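Local coordinates for protein 6-phosphogluconolactonase (Thermotoga maritima, PDB 1VL1) that hydrolyses 6-phosphogluconolactone to 6-phosphogluconate, the second step of the oxidative pentose phosphate pathway, at residues R82-P85 with L86-Q90; E98-F101 with S102-I106. All blocks are in the same frame, centred on the assembly; numbering follows the deposited sequence.

How the contacts relate
Both contacts are local and lie in series along the chain. Contact 1 (82-90) is the loop that carries the chain from the end of strand 74-82 to the start of helix 92-101; contact 2 (98-106) is the far end of that helix and the loop that follows it. Their centres are about 18 Å apart and their nearest atoms about 7 Å, so they do not touch. A bound citrate, probably from the crystallisation liquor, lies about 4 Å from the side chain of Arg82 in contact 1; with Arg179 also close, it may mark a pocket for an anion. Each contact uses an arginine to hold a backbone carbonyl within its own stretch of chain.

Contact 1: R82-P85 with L86-Q90; sequences RYVP and LDSDQ
Arg82 reaches across the mouth of the loop to the backbone carbonyl of Gln90, and its CB, CG, CD and NH1 gather round that one oxygen. CB is 3.5 Å from Gln90 O, CG runs past at much the same range, and CD comes closer, at 3.3 Å from Gln90 O. A bend at chi2 (87°) curls the chain round the oxygen instead of leading it away, and NH1 of Arg82 then donates to Gln90 O at 2.9 Å with an N-H...O angle of 160°. The carbonyl oxygen sits at the edge of the guanidinium, almost in its plane, while NH1 is tilted from the carbonyl plane. A long side chain with a flat donor end suits this place, since it spans the gap. Arg179 places a second positive charge close to NE, and a bound citrate lies beside this side chain.

Between these ends the loop, which joins strand 74-82 to helix 92-101, folds back through a type I beta turn from Pro85 to Ser88. Ser88 N donates to Pro85 O at 3.0 Å, approaching from above the carbonyl plane. Proline suits the first position because the turn uses its carbonyl alone, as acceptor, and the missing N-H costs nothing. Ser88 then makes an ST turn: with OG anti to the backbone N (chi1 167°), the hydroxyl oxygen accepts from Gln90 N at 3.0 Å. Inside the bend, the two methyls of Val84 let it touch Ser88 and Gln90 at once: CG2 packs on Ser88 CB at 3.8 Å, while CG1 makes a loose contact with OE1 of Gln90, whose extended side chain crosses the valine at about a right angle.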
loop_
_atom_site.group_PDB
_atom_site.type_symbol
_atom_site.label_atom_id
_atom_site.label_comp_id
_atom_site.label_asym_id
_atom_site.label_seq_id
_atom_site.Cartn_x
_atom_site.Cartn_y
_atom_site.Cartn_z
ATOM N N ARG A 82 -3.594 -10.739 -4.150
ATOM C CA ARG A 82 -3.352 -12.129 -4.492
ATOM C C ARG A 82 -4.531 -12.627 -5.313
ATOM O O ARG A 82 -5.697 -12.406 -4.970
ATOM C CB ARG A 82 -3.169 -12.959 -3.213
ATOM C CG ARG A 82 -1.844 -12.694 -2.519
ATOM C CD ARG A 82 -1.864 -11.526 -1.556
ATOM N NE ARG A 82 -0.642 -11.561 -0.756
ATOM C CZ ARG A 82 -0.457 -12.279 0.331
ATOM N NH1 ARG A 82 -1.407 -13.021 0.816
ATOM N NH2 ARG A 82 0.707 -12.263 0.947
ATOM N N TYR A 83 -4.240 -13.385 -6.381
ATOM C CA TYR A 83 -5.276 -13.839 -7.320
ATOM C C TYR A 83 -5.886 -15.118 -6.751
ATOM O O TYR A 83 -5.676 -16.241 -7.215
ATOM C CB TYR A 83 -4.759 -14.030 -8.772
ATOM C CG TYR A 83 -5.895 -14.238 -9.765
ATOM C CD1 TYR A 83 -6.771 -13.222 -10.079
ATOM C CD2 TYR A 83 -6.081 -15.467 -10.405
ATOM C CE1 TYR A 83 -7.806 -13.415 -10.969
ATOM C CE2 TYR A 83 -7.128 -15.686 -11.287
ATOM C CZ TYR A 83 -7.970 -14.674 -11.605
ATOM O OH TYR A 83 -9.001 -14.933 -12.482
ATOM N N VAL A 84 -6.697 -14.876 -5.740
ATOM C CA VAL A 84 -7.450 -15.868 -5.017
ATOM C C VAL A 84 -8.800 -15.260 -4.669
ATOM O O VAL A 84 -9.009 -14.040 -4.756
ATOM C CB VAL A 84 -6.697 -16.258 -3.687
ATOM C CG1 VAL A 84 -5.319 -16.734 -3.987
ATOM C CG2 VAL A 84 -6.640 -15.088 -2.703
ATOM N N PRO A 85 -9.748 -16.100 -4.279
ATOM C CA PRO A 85 -11.068 -15.565 -3.920
ATOM C C PRO A 85 -10.997 -14.490 -2.835
ATOM O O PRO A 85 -10.158 -14.542 -1.926
ATOM C CB PRO A 85 -11.845 -16.795 -3.497
ATOM C CG PRO A 85 -11.133 -17.969 -4.207
ATOM C CD PRO A 85 -9.693 -17.575 -4.246
ATOM N N LEU A 86 -11.866 -13.486 -2.891
ATOM C CA LEU A 86 -11.827 -12.359 -1.981
ATOM C C LEU A 86 -12.198 -12.702 -0.526
ATOM O O LEU A 86 -12.038 -11.844 0.331
ATOM C CB LEU A 86 -12.722 -11.204 -2.499
ATOM C CG LEU A 86 -12.247 -10.544 -3.818
ATOM C CD1 LEU A 86 -13.305 -9.604 -4.345
ATOM C CD2 LEU A 86 -10.957 -9.831 -3.730
ATOM N N ASP A 87 -12.737 -13.885 -0.292
ATOM C CA ASP A 87 -12.992 -14.350 1.080
ATOM C C ASP A 87 -11.924 -15.331 1.561
ATOM O O ASP A 87 -12.086 -15.971 2.624
ATOM C CB ASP A 87 -14.402 -14.868 1.265
ATOM C CG ASP A 87 -14.687 -16.100 0.459
ATOM O OD1 ASP A 87 -13.840 -16.523 -0.360
ATOM O OD2 ASP A 87 -15.801 -16.709 0.542
ATOM N N SER A 88 -10.831 -15.422 0.815
ATOM C CA SER A 88 -9.712 -16.269 1.228
ATOM C C SER A 88 -8.918 -15.551 2.315
ATOM O O SER A 88 -8.731 -14.365 2.242
ATOM C CB SER A 88 -8.779 -16.592 0.070
ATOM O OG SER A 88 -7.565 -17.156 0.582
ATOM N N ASP A 89 -8.385 -16.283 3.287
ATOM C CA ASP A 89 -7.517 -15.596 4.289
ATOM C C ASP A 89 -6.207 -15.039 3.677
ATOM O O ASP A 89 -5.523 -14.246 4.298
ATOM C CB ASP A 89 -7.250 -16.453 5.558
ATOM C CG ASP A 89 -6.508 -17.725 5.286
ATOM O OD1 ASP A 89 -6.017 -17.954 4.163
ATOM O OD2 ASP A 89 -6.343 -18.581 6.182
ATOM N N GLN A 90 -5.923 -15.413 2.431
ATOM C CA GLN A 90 -4.775 -14.912 1.665
ATOM C C GLN A 90 -5.090 -13.651 0.847
ATOM O O GLN A 90 -4.229 -13.136 0.138
ATOM C CB GLN A 90 -4.248 -16.054 0.738
ATOM C CG GLN A 90 -3.732 -17.273 1.479
ATOM C CD GLN A 90 -3.317 -18.470 0.537
ATOM O OE1 GLN A 90 -3.818 -18.622 -0.605
ATOM N NE2 GLN A 90 -2.386 -19.296 1.019
#

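Contact 2: E98-F101 with S102-I106; sequences EVLF and SRAKI
The C-terminal end of helix 92-101, with a wider pi-type turn at 98-101, passes here into the loop that leads to strand 111-112, and residues of that loop take up Val99 O and Leu100 O. Leu100 O receives two donors: Ala104 N at 2.9 Å, nearly along the C=O axis, and Arg103 N at 3.0 Å from above the carbonyl plane. Gripping one oxygen together, they hold the first turn of the loop close to the helix.

The preceding carbonyl, Val99 O, is claimed by the side chain of Arg103. Its CD packs 3.2 Å from Glu98 O, and a bend at chi3 (74°) then brings the guanidinium edge-on to Val99 O, which NH1 of Arg103 reaches at 3.0 Å with an N-H...O angle of 158°. Arginine suits the site because one planar group can serve several acceptors: NH1 also bonds to Glu62 O, and NH2 forms a salt bridge with Glu66. Ser102 OG, close to the helix backbone, has its bond with Asn97 O.

On the apolar side, the long branch of Ile106 carries CD1 back to the helix, where it rests against both Leu100 and Phe101. It lies 4.1 Å from Leu100 CG, the two side chains crossing at about a right angle, and 4.2 Å from Phe101 CD1, at the edge of the ring. A water donates to the backbone carbonyls Phe101 O and Ile106 O, linking helix end to loop.

Beyond the contact, the apolar ring of buried Phe101 suits its place on Phe76 and Leu78 of strand 74-82, and Ile106 meets Phe76 and Trp71, while Val99 touches Leu58 and Tyr61 of helix 57-64: the helix end is packed against both the sheet and a neighbouring helix.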
loop_
_atom_site.group_PDB
_atom_site.type_symbol
_atom_site.label_atom_id
_atom_site.label_comp_id
_atom_site.label_asym_id
_atom_site.label_seq_id
_atom_site.Cartn_x
_atom_site.Cartn_y
_atom_site.Cartn_z
ATOM N N GLU A 98 -11.439 -6.689 7.168
ATOM C CA GLU A 98 -11.611 -7.098 8.566
ATOM C C GLU A 98 -11.177 -6.011 9.568
ATOM O O GLU A 98 -11.825 -5.816 10.587
ATOM C CB GLU A 98 -10.872 -8.415 8.809
ATOM C CG GLU A 98 -11.755 -9.620 8.493
ATOM C CD GLU A 98 -11.052 -10.963 8.445
ATOM O OE1 GLU A 98 -9.820 -11.046 8.696
ATOM O OE2 GLU A 98 -11.782 -11.919 8.109
ATOM N N VAL A 99 -10.037 -5.372 9.299
ATOM C CA VAL A 99 -9.458 -4.387 10.233
ATOM C C VAL A 99 -9.918 -2.957 9.989
ATOM O O VAL A 99 -9.928 -2.137 10.927
ATOM C CB VAL A 99 -7.911 -4.458 10.261
ATOM C CG1 VAL A 99 -7.470 -5.839 10.791
ATOM C CG2 VAL A 99 -7.296 -4.094 8.962
ATOM N N LEU A 100 -10.333 -2.645 8.764
ATOM C CA LEU A 100 -10.627 -1.262 8.417
ATOM C C LEU A 100 -11.938 -1.064 7.706
ATOM O O LEU A 100 -12.772 -0.354 8.197
ATOM C CB LEU A 100 -9.499 -0.711 7.561
ATOM C CG LEU A 100 -9.618 0.698 7.001
ATOM C CD1 LEU A 100 -9.668 1.707 8.145
ATOM C CD2 LEU A 100 -8.423 1.053 6.077
ATOM N N PHE A 101 -12.111 -1.670 6.532
ATOM C CA PHE A 101 -13.272 -1.313 5.693
ATOM C C PHE A 101 -14.600 -1.660 6.324
ATOM O O PHE A 101 -15.607 -1.041 6.014
ATOM C CB PHE A 101 -13.202 -1.920 4.284
ATOM C CG PHE A 101 -11.963 -1.621 3.494
ATOM C CD1 PHE A 101 -11.290 -0.396 3.549
ATOM C CD2 PHE A 101 -11.471 -2.605 2.608
ATOM C CE1 PHE A 101 -10.149 -0.211 2.779
ATOM C CE2 PHE A 101 -10.398 -2.371 1.830
ATOM C CZ PHE A 101 -9.732 -1.185 1.927
ATOM N N SER A 102 -14.618 -2.692 7.154
ATOM C CA SER A 102 -15.850 -3.156 7.816
ATOM C C SER A 102 -15.955 -2.558 9.221
ATOM O O SER A 102 -16.972 -2.779 9.925
ATOM C CB SER A 102 -15.833 -4.684 7.891
ATOM O OG SER A 102 -15.017 -5.192 8.996
ATOM N N ARG A 103 -14.893 -1.854 9.688
ATOM C CA ARG A 103 -14.874 -1.291 11.029
ATOM C C ARG A 103 -15.097 0.212 11.072
ATOM O O ARG A 103 -15.874 0.711 11.909
ATOM C CB ARG A 103 -13.633 -1.716 11.764
ATOM C CG ARG A 103 -13.673 -3.176 12.183
ATOM C CD ARG A 103 -12.392 -3.669 12.860
ATOM N NE ARG A 103 -12.260 -3.171 14.235
ATOM C CZ ARG A 103 -11.417 -2.221 14.643
ATOM N NH1 ARG A 103 -10.628 -1.594 13.799
ATOM N NH2 ARG A 103 -11.399 -1.859 15.926
ATOM N N ALA A 104 -14.477 0.955 10.193
ATOM C CA ALA A 104 -14.839 2.340 9.993
ATOM C C ALA A 104 -16.001 2.442 9.015
ATOM O O ALA A 104 -16.142 1.618 8.113
ATOM C CB ALA A 104 -13.630 3.076 9.434
ATOM N N LYS A 105 -16.844 3.447 9.181
ATOM C CA LYS A 105 -18.002 3.606 8.287
ATOM C C LYS A 105 -17.590 4.380 7.010
ATOM O O LYS A 105 -17.964 5.536 6.781
ATOM C CB LYS A 105 -19.201 4.169 9.054
ATOM C CG LYS A 105 -19.812 3.051 9.984
ATOM C CD LYS A 105 -20.917 3.490 10.985
ATOM C CE LYS A 105 -21.200 2.381 12.021
ATOM N NZ LYS A 105 -22.560 2.348 12.588
ATOM N N ILE A 106 -16.805 3.701 6.193
ATOM C CA ILE A 106 -16.356 4.224 4.924
ATOM C C ILE A 106 -17.378 3.837 3.861
ATOM O O ILE A 106 -17.720 2.625 3.724
ATOM C CB ILE A 106 -14.990 3.639 4.595
ATOM C CG1 ILE A 106 -13.898 3.950 5.658
ATOM C CG2 ILE A 106 -14.548 4.101 3.213
ATOM C CD1 ILE A 106 -12.669 2.992 5.628
HETATM O O HOH W 1 -16.508 0.191 3.720
#